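Local coordinates for [Ribosomal protein bS18]-alanine N-acetyltransferase (Escherichia coli O157:H7, PDB 5ISV) that probably acetylates the N-terminal alanine of ribosomal protein bS18, using acetyl-CoA as the acetyl donor, at residues R21-P26 and L66-V71; G119-T124 and A143-M148. One frame throughout, in Å; residues are numbered along the deposited sequence.

Contact 1. Residues R21-P26 and L66-V71; sequences RAHAFP and LFNIAV
His-23, the first residue to leave helical geometry after helix 12-22, turns the edge of its ring to Asn-68 and Ile-69, with Ala-70 set obliquely to it. Its CB starts out toward the strand, and CG lies beside the backbone N, anti to the carbonyl carbon (chi1 -73°), which swings the ring onto the strand. At ND1 the ring is hydrogen-bonded to Glu-19 of the same helix. CE1 comes next and meets two oxygens near the ring plane: Asn-68 OD1, 3.2 Å from His-23 CE1, and Ile-69 O, also 3.2 Å from CE1. The strand here is the fourth of the GNAT fold, carrying a classic beta bulge at Phe-67 and Asn-68 opposite Ile-56; just beyond the bulge, Ile-69, Ala-70 and Val-71 are predicted to bind acetyl-CoA. The Asn-68 amide is turned only 30° from the imidazole plane, and its ND2 is hydrogen-bonded to Glu-19 as well, so one carboxylate holds both side chains. His-23 NE2 lies 3.4 Å from Ile-69 O and 3.9 Å from Ala-70 CB. That methyl makes an off-centre CH-pi contact, 4.2 Å from the His-23 ring centroid. One residue back, Ala-22 CB packs 4.0 Å from Ala-70 CB and 3.5 Å from Val-71 O.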
ATOM      1  N   ARG A  21     -10.083  -8.110 -10.662  1.00 26.07           N
ATOM      2  CA  ARG A  21     -11.340  -8.257  -9.987  1.00 27.98           C
ATOM      3  C   ARG A  21     -11.612  -7.043  -9.121  1.00 27.92           C
ATOM      4  O   ARG A  21     -12.758  -6.646  -8.996  1.00 31.48           O
ATOM      5  CB  ARG A  21     -11.288  -9.562  -9.175  1.00 27.64           C
ATOM      6  CG  ARG A  21     -11.276 -10.820 -10.048  1.00 27.11           C
ATOM      7  CD  ARG A  21     -10.883 -12.074  -9.264  1.00 27.39           C
ATOM      8  NE  ARG A  21     -11.633 -12.176  -8.031  1.00 27.34           N
ATOM      9  CZ  ARG A  21     -12.893 -12.593  -7.926  1.00 28.62           C
ATOM     10  NH1 ARG A  21     -13.588 -12.942  -9.000  1.00 31.01           N
ATOM     11  NH2 ARG A  21     -13.453 -12.614  -6.717  1.00 31.75           N
ATOM     12  N   ALA A  22     -10.554  -6.457  -8.541  1.00 24.61           N
ATOM     13  CA  ALA A  22     -10.684  -5.394  -7.536  1.00 23.35           C
ATOM     14  C   ALA A  22     -10.685  -3.951  -8.049  1.00 24.71           C
ATOM     15  O   ALA A  22     -11.367  -3.083  -7.516  1.00 27.04           O
ATOM     16  CB  ALA A  22      -9.590  -5.554  -6.502  1.00 23.14           C
ATOM     17  N   HIS A  23      -9.921  -3.718  -9.091  1.00 24.00           N
ATOM     18  CA  HIS A  23      -9.720  -2.325  -9.564  1.00 23.92           C
ATOM     19  C   HIS A  23     -10.296  -2.062 -10.950  1.00 27.65           C
ATOM     20  O   HIS A  23     -10.059  -2.852 -11.853  1.00 30.43           O
ATOM     21  CB  HIS A  23      -8.222  -2.031  -9.549  1.00 23.60           C
ATOM     22  CG  HIS A  23      -7.654  -1.844  -8.181  1.00 22.21           C
ATOM     23  ND1 HIS A  23      -6.297  -1.768  -7.931  1.00 21.82           N
ATOM     24  CD2 HIS A  23      -8.259  -1.591  -6.992  1.00 22.53           C
ATOM     25  CE1 HIS A  23      -6.094  -1.554  -6.645  1.00 20.51           C
ATOM     26  NE2 HIS A  23      -7.270  -1.442  -6.055  1.00 21.44           N
ATOM     27  N   ALA A  24     -11.033  -0.952 -11.108  1.00 26.50           N
ATOM     28  CA  ALA A  24     -11.550  -0.498 -12.412  1.00 29.16           C
ATOM     29  C   ALA A  24     -10.499   0.017 -13.393  1.00 29.47           C
ATOM     30  O   ALA A  24     -10.751   0.022 -14.600  1.00 31.03           O
ATOM     31  CB  ALA A  24     -12.615   0.560 -12.224  1.00 30.94           C
ATOM     32  N   PHE A  25      -9.349   0.461 -12.868  1.00 28.80           N
ATOM     33  CA  PHE A  25      -8.242   1.011 -13.654  1.00 29.40           C
ATOM     34  C   PHE A  25      -7.067   0.116 -13.299  1.00 27.96           C
ATOM     35  O   PHE A  25      -6.122   0.541 -12.638  1.00 26.18           O
ATOM     36  CB  PHE A  25      -7.973   2.505 -13.308  1.00 28.30           C
ATOM     37  CG  PHE A  25      -9.141   3.400 -13.570  1.00 31.19           C
ATOM     38  CD1 PHE A  25     -10.163   3.519 -12.636  1.00 31.39           C
ATOM     39  CD2 PHE A  25      -9.205   4.165 -14.746  1.00 32.40           C
ATOM     40  CE1 PHE A  25     -11.259   4.296 -12.907  1.00 35.61           C
ATOM     41  CE2 PHE A  25     -10.286   4.984 -14.998  1.00 37.43           C
ATOM     42  CZ  PHE A  25     -11.314   5.051 -14.072  1.00 39.66           C
ATOM     43  N   PRO A  26      -7.137  -1.162 -13.713  1.00 27.44           N
ATOM     44  CA  PRO A  26      -6.152  -2.082 -13.233  1.00 28.16           C
ATOM     45  C   PRO A  26      -4.790  -1.883 -13.852  1.00 29.25           C
ATOM     46  O   PRO A  26      -4.659  -1.455 -15.001  1.00 31.34           O
ATOM     47  CB  PRO A  26      -6.695  -3.430 -13.667  1.00 28.15           C
ATOM     48  CG  PRO A  26      -7.443  -3.133 -14.903  1.00 28.39           C
ATOM     49  CD  PRO A  26      -8.094  -1.809 -14.609  1.00 27.19           C
ATOM     50  N   LEU A  66       3.818   3.382  -0.996  1.00 17.32           N
ATOM     51  CA  LEU A  66       2.853   2.342  -1.376  1.00 16.95           C
ATOM     52  C   LEU A  66       2.442   2.610  -2.834  1.00 16.51           C
ATOM     53  O   LEU A  66       1.831   3.662  -3.138  1.00 18.88           O
ATOM     54  CB  LEU A  66       1.635   2.385  -0.454  1.00 17.38           C
ATOM     55  CG  LEU A  66       0.573   1.310  -0.683  1.00 17.99           C
ATOM     56  CD1 LEU A  66       1.063  -0.076  -0.303  1.00 18.32           C
ATOM     57  CD2 LEU A  66      -0.686   1.714   0.083  1.00 18.31           C
ATOM     58  N   PHE A  67       2.818   1.730  -3.747  1.00 16.13           N
ATOM     59  CA  PHE A  67       2.488   1.850  -5.157  1.00 17.36           C
ATOM     60  C   PHE A  67       1.085   1.295  -5.450  1.00 16.35           C
ATOM     61  O   PHE A  67       0.443   1.750  -6.397  1.00 17.42           O
ATOM     62  CB  PHE A  67       3.556   1.213  -6.057  1.00 16.54           C
ATOM     63  CG  PHE A  67       4.641   2.193  -6.470  1.00 16.24           C
ATOM     64  CD1 PHE A  67       5.569   2.657  -5.539  1.00 17.99           C
ATOM     65  CD2 PHE A  67       4.676   2.685  -7.757  1.00 19.27           C
ATOM     66  CE1 PHE A  67       6.534   3.609  -5.882  1.00 19.21           C
ATOM     67  CE2 PHE A  67       5.667   3.594  -8.133  1.00 19.98           C
ATOM     68  CZ  PHE A  67       6.596   4.035  -7.199  1.00 20.05           C
ATOM     69  N   ASN A  68       0.634   0.253  -4.690  1.00 15.74           N
ATOM     70  CA  ASN A  68      -0.653  -0.341  -4.959  1.00 16.05           C
ATOM     71  C   ASN A  68      -1.017  -1.263  -3.799  1.00 15.66           C
ATOM     72  O   ASN A  68      -0.150  -1.843  -3.210  1.00 17.42           O
ATOM     73  CB  ASN A  68      -0.591  -1.171  -6.246  1.00 16.63           C
ATOM     74  CG  ASN A  68      -1.966  -1.475  -6.824  1.00 18.51           C
ATOM     75  OD1 ASN A  68      -2.978  -0.979  -6.365  1.00 19.23           O
ATOM     76  ND2 ASN A  68      -1.997  -2.324  -7.838  1.00 23.77           N
ATOM     77  N   ILE A  69      -2.321  -1.320  -3.543  1.00 15.55           N
ATOM     78  CA  ILE A  69      -2.860  -2.308  -2.587  1.00 14.98           C
ATOM     79  C   ILE A  69      -4.217  -2.671  -3.116  1.00 16.89           C
ATOM     80  O   ILE A  69      -4.918  -1.865  -3.675  1.00 17.77           O
ATOM     81  CB  ILE A  69      -2.923  -1.718  -1.160  1.00 15.67           C
ATOM     82  CG1 ILE A  69      -3.358  -2.773  -0.105  1.00 16.16           C
ATOM     83  CG2 ILE A  69      -3.813  -0.463  -1.120  1.00 16.36           C
ATOM     84  CD1 ILE A  69      -3.128  -2.339   1.337  1.00 19.31           C
ATOM     85  N   ALA A  70      -4.589  -3.955  -2.932  1.00 16.16           N
ATOM     86  CA  ALA A  70      -5.919  -4.436  -3.345  1.00 16.45           C
ATOM     87  C   ALA A  70      -6.332  -5.584  -2.468  1.00 17.56           C
ATOM     88  O   ALA A  70      -5.499  -6.361  -1.996  1.00 18.49           O
ATOM     89  CB  ALA A  70      -5.972  -4.886  -4.811  1.00 17.72           C
ATOM     90  N   VAL A  71      -7.641  -5.640  -2.274  0.50 16.96           N
ATOM     91  CA  VAL A  71      -8.292  -6.813  -1.634  0.50 17.56           C
ATOM     92  C   VAL A  71      -9.280  -7.400  -2.628  0.50 18.40           C
ATOM     93  O   VAL A  71     -10.087  -6.684  -3.211  0.50 19.80           O
ATOM     94  CB  VAL A  71      -8.983  -6.445  -0.296  0.50 18.15           C
ATOM     95  CG1 VAL A  71      -9.793  -7.625   0.240  0.50 17.76           C
ATOM     96  CG2 VAL A  71      -7.960  -6.065   0.767  0.50 19.66           C
TER

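Contact 2. Residues G119-T124 and A143-M148; sequences GFNEAT and ALPISM
This is an antiparallel strand pairing at the start of a beta hairpin's first arm and the end of its second: strand 121-129 lies at the edge of the sheet and meets strand 136-145 here. Asn-121 and Ala-143 form a hydrogen-bonded pair. Asn-121 N donates to Ala-143 O at 2.9 Å, nearly straight at 166° though tilted from the carbonyl plane, and Ala-143 N returns a bond of 2.9 Å to Asn-121 O that lies in the carbonyl plane. Ala-143 O takes more than that one bond: Phe-120 CA makes a CA-H...O contact with it at 3.4 Å.

The side chains of this pair share one face of the sheet. There the Asn-121 side chain crosses that of Pro-145 at about a right angle, with Asn-121 ND2 3.8 Å from Pro-145 CD, while Ala-123 CB sits 4.5 Å from Ala-143 CB. Phe-120 and Leu-144 carry the buried side. Leu-144 CB stands over the centre of the Phe-120 ring, 3.6 Å from its centroid and 11° off the normal, a CH-pi contact square on the face. With CG anti to the backbone N (chi1 174°), the leucine crosses the phenylalanine side chain at about a right angle: Leu-144 CD2 comes 3.9 Å from Phe-120 CE1, and CD1 touches Gly-119 O at 3.5 Å. That glycine ends helix 109-117 in a Schellman motif, its positive phi turning the chain into the strand.

The Phe-120 ring also meets that of Tyr-115, the predicted proton donor, and Phe-120 touches Leu-100 and Leu-102 of strand 99-105. Leu-144 is backed by Ile-89 of helix 80-94. A hairpin following the helix, its last strand inserted between strand 99-105 and the edge strand, is the C-terminal end of the GNAT fold.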
ATOM      1  N   GLY A 119      -3.192   6.776  11.230  1.00 24.10           N
ATOM      2  CA  GLY A 119      -2.235   7.860  11.511  1.00 24.84           C
ATOM      3  C   GLY A 119      -1.815   8.648  10.302  1.00 24.74           C
ATOM      4  O   GLY A 119      -0.984   9.575  10.441  1.00 24.54           O
ATOM      5  N   PHE A 120      -2.327   8.324   9.110  1.00 22.58           N
ATOM      6  CA  PHE A 120      -1.926   9.095   7.893  1.00 21.37           C
ATOM      7  C   PHE A 120      -2.512  10.520   7.925  1.00 22.12           C
ATOM      8  O   PHE A 120      -3.636  10.704   8.365  1.00 24.21           O
ATOM      9  CB  PHE A 120      -2.400   8.406   6.613  1.00 20.86           C
ATOM     10  CG  PHE A 120      -1.588   7.195   6.199  1.00 18.65           C
ATOM     11  CD1 PHE A 120      -1.843   5.924   6.739  1.00 19.70           C
ATOM     12  CD2 PHE A 120      -0.605   7.298   5.205  1.00 20.33           C
ATOM     13  CE1 PHE A 120      -1.105   4.844   6.315  1.00 20.72           C
ATOM     14  CE2 PHE A 120       0.115   6.204   4.801  1.00 21.48           C
ATOM     15  CZ  PHE A 120      -0.138   4.970   5.333  1.00 21.45           C
ATOM     16  N   ASN A 121      -1.741  11.488   7.417  1.00 24.66           N
ATOM     17  CA  ASN A 121      -2.160  12.889   7.301  1.00 27.98           C
ATOM     18  C   ASN A 121      -2.154  13.212   5.815  1.00 24.36           C
ATOM     19  O   ASN A 121      -1.264  12.766   5.118  1.00 27.50           O
ATOM     20  CB  ASN A 121      -1.143  13.812   7.969  1.00 32.56           C
ATOM     21  CG  ASN A 121      -0.770  13.370   9.372  1.00 34.23           C
ATOM     22  OD1 ASN A 121      -1.594  13.419  10.277  1.00 40.93           O
ATOM     23  ND2 ASN A 121       0.469  12.901   9.553  1.00 40.18           N
ATOM     24  N   GLU A 122      -3.100  14.007   5.342  1.00 27.29           N
ATOM     25  CA  GLU A 122      -3.018  14.590   3.982  1.00 26.46           C
ATOM     26  C   GLU A 122      -1.789  15.507   3.895  1.00 29.08           C
ATOM     27  O   GLU A 122      -1.662  16.422   4.696  1.00 34.61           O
ATOM     28  CB  GLU A 122      -4.278  15.411   3.690  1.00 29.59           C
ATOM     29  CG  GLU A 122      -4.289  16.097   2.331  1.00 32.16           C
ATOM     30  CD  GLU A 122      -5.566  16.875   2.093  1.00 35.65           C
ATOM     31  OE1 GLU A 122      -6.640  16.247   2.060  1.00 41.71           O
ATOM     32  OE2 GLU A 122      -5.493  18.113   1.949  1.00 46.03           O
ATOM     33  N   ALA A 123      -0.906  15.249   2.933  1.00 25.62           N
ATOM     34  CA  ALA A 123       0.288  16.037   2.729  1.00 28.53           C
ATOM     35  C   ALA A 123      -0.001  17.073   1.662  1.00 30.91           C
ATOM     36  O   ALA A 123       0.394  18.206   1.797  1.00 34.83           O
ATOM     37  CB  ALA A 123       1.457  15.142   2.315  1.00 28.96           C
ATOM     38  N   THR A 124      -0.649  16.664   0.588  1.00 27.48           N
ATOM     39  CA  THR A 124      -0.978  17.517  -0.517  1.00 28.27           C
ATOM     40  C   THR A 124      -2.040  16.900  -1.415  1.00 24.62           C
ATOM     41  O   THR A 124      -2.400  15.741  -1.275  1.00 27.24           O
ATOM     42  CB  THR A 124       0.268  17.921  -1.322  1.00 35.52           C
ATOM     43  OG1 THR A 124      -0.112  18.964  -2.222  1.00 42.44           O
ATOM     44  CG2 THR A 124       0.865  16.795  -2.099  1.00 35.02           C
ATOM     45  N   ALA A 143       0.709  10.904   4.091  1.00 19.91           N
ATOM     46  CA  ALA A 143       1.973  10.509   4.733  1.00 20.96           C
ATOM     47  C   ALA A 143       1.746  10.013   6.174  1.00 20.54           C
ATOM     48  O   ALA A 143       0.985  10.596   6.926  1.00 22.51           O
ATOM     49  CB  ALA A 143       2.951  11.699   4.732  1.00 24.17           C
ATOM     50  N   LEU A 144       2.444   8.945   6.523  1.00 20.02           N
ATOM     51  CA  LEU A 144       2.455   8.403   7.856  1.00 19.22           C
ATOM     52  C   LEU A 144       3.883   8.432   8.414  1.00 18.55           C
ATOM     53  O   LEU A 144       4.757   7.748   7.922  1.00 19.43           O
ATOM     54  CB  LEU A 144       1.941   6.985   7.822  1.00 19.59           C
ATOM     55  CG  LEU A 144       2.059   6.266   9.178  1.00 20.08           C
ATOM     56  CD1 LEU A 144       1.142   6.861  10.228  1.00 21.83           C
ATOM     57  CD2 LEU A 144       1.734   4.784   9.025  1.00 21.38           C
ATOM     58  N   PRO A 145       4.108   9.238   9.453  1.00 21.82           N
ATOM     59  CA  PRO A 145       5.384   9.132  10.184  1.00 20.90           C
ATOM     60  C   PRO A 145       5.441   7.776  10.907  1.00 21.35           C
ATOM     61  O   PRO A 145       4.452   7.393  11.503  1.00 23.37           O
ATOM     62  CB  PRO A 145       5.344  10.322  11.153  1.00 24.45           C
ATOM     63  CG  PRO A 145       4.352  11.239  10.543  1.00 25.62           C
ATOM     64  CD  PRO A 145       3.303  10.367   9.915  1.00 23.50           C
ATOM     65  N   ILE A 146       6.580   7.112  10.833  1.00 20.47           N
ATOM     66  CA  ILE A 146       6.776   5.832  11.462  1.00 21.86           C
ATOM     67  C   ILE A 146       7.860   5.935  12.535  1.00 22.57           C
ATOM     68  O   ILE A 146       7.555   6.014  13.712  1.00 30.08           O
ATOM     69  CB  ILE A 146       7.037   4.737  10.392  1.00 23.59           C
ATOM     70  CG1 ILE A 146       5.757   4.615   9.538  1.00 23.43           C
ATOM     71  CG2 ILE A 146       7.355   3.377  11.036  1.00 24.57           C
ATOM     72  CD1 ILE A 146       5.814   3.586   8.443  1.00 24.83           C
ATOM     73  N   SER A 147       9.129   5.951  12.143  1.00 20.42           N
ATOM     74  CA  SER A 147      10.218   5.831  13.099  1.00 21.53           C
ATOM     75  C   SER A 147      10.666   7.206  13.653  1.00 21.33           C
ATOM     76  O   SER A 147      10.626   8.263  12.971  1.00 22.81           O
ATOM     77  CB  SER A 147      11.415   5.095  12.480  1.00 22.38           C
ATOM     78  OG  SER A 147      11.017   3.786  12.030  1.00 26.02           O
ATOM     79  N   MET A 148      11.127   7.146  14.889  1.00 22.78           N
ATOM     80  CA  MET A 148      11.705   8.296  15.548  1.00 20.15           C
ATOM     81  C   MET A 148      13.219   8.374  15.312  1.00 22.18           C
ATOM     82  O   MET A 148      13.899   7.354  15.191  1.00 25.75           O
ATOM     83  CB  MET A 148      11.422   8.260  17.045  1.00 24.22           C
ATOM     84  CG  MET A 148       9.940   8.243  17.425  1.00 24.22           C
ATOM     85  SD  MET A 148       9.241   6.673  17.634  1.00 34.98           S
ATOM     86  CE  MET A 148       9.713   6.463  19.342  1.00 37.02           C
TER
HETATM   87  O   HOH W   1       2.226  13.272   7.896  1.00 42.36           O

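In the fold
Contact 1 and contact 2 reach the same mixed sheet on opposite sides of the chain's centre, with centres about 21 Å apart and nearest atoms about 6 Å apart. Both are partly buried. Residues 21-26 and 66-71 bring a helix end up to a strand, and their chemistry is mixed: a ring edge and methyls against an amide and backbone oxygens, the clear polar bonds going to a glutamate of the helix. Residues 119-124 and 143-148 instead join two neighbouring strands, through paired backbone bonds with an apolar ring contact on the buried side and more exposed residues on the other. Ile-69 and Phe-120 both come within about 4 Å of the Tyr-115 side chain (nearest atoms), so both contacts border that predicted catalytic residue.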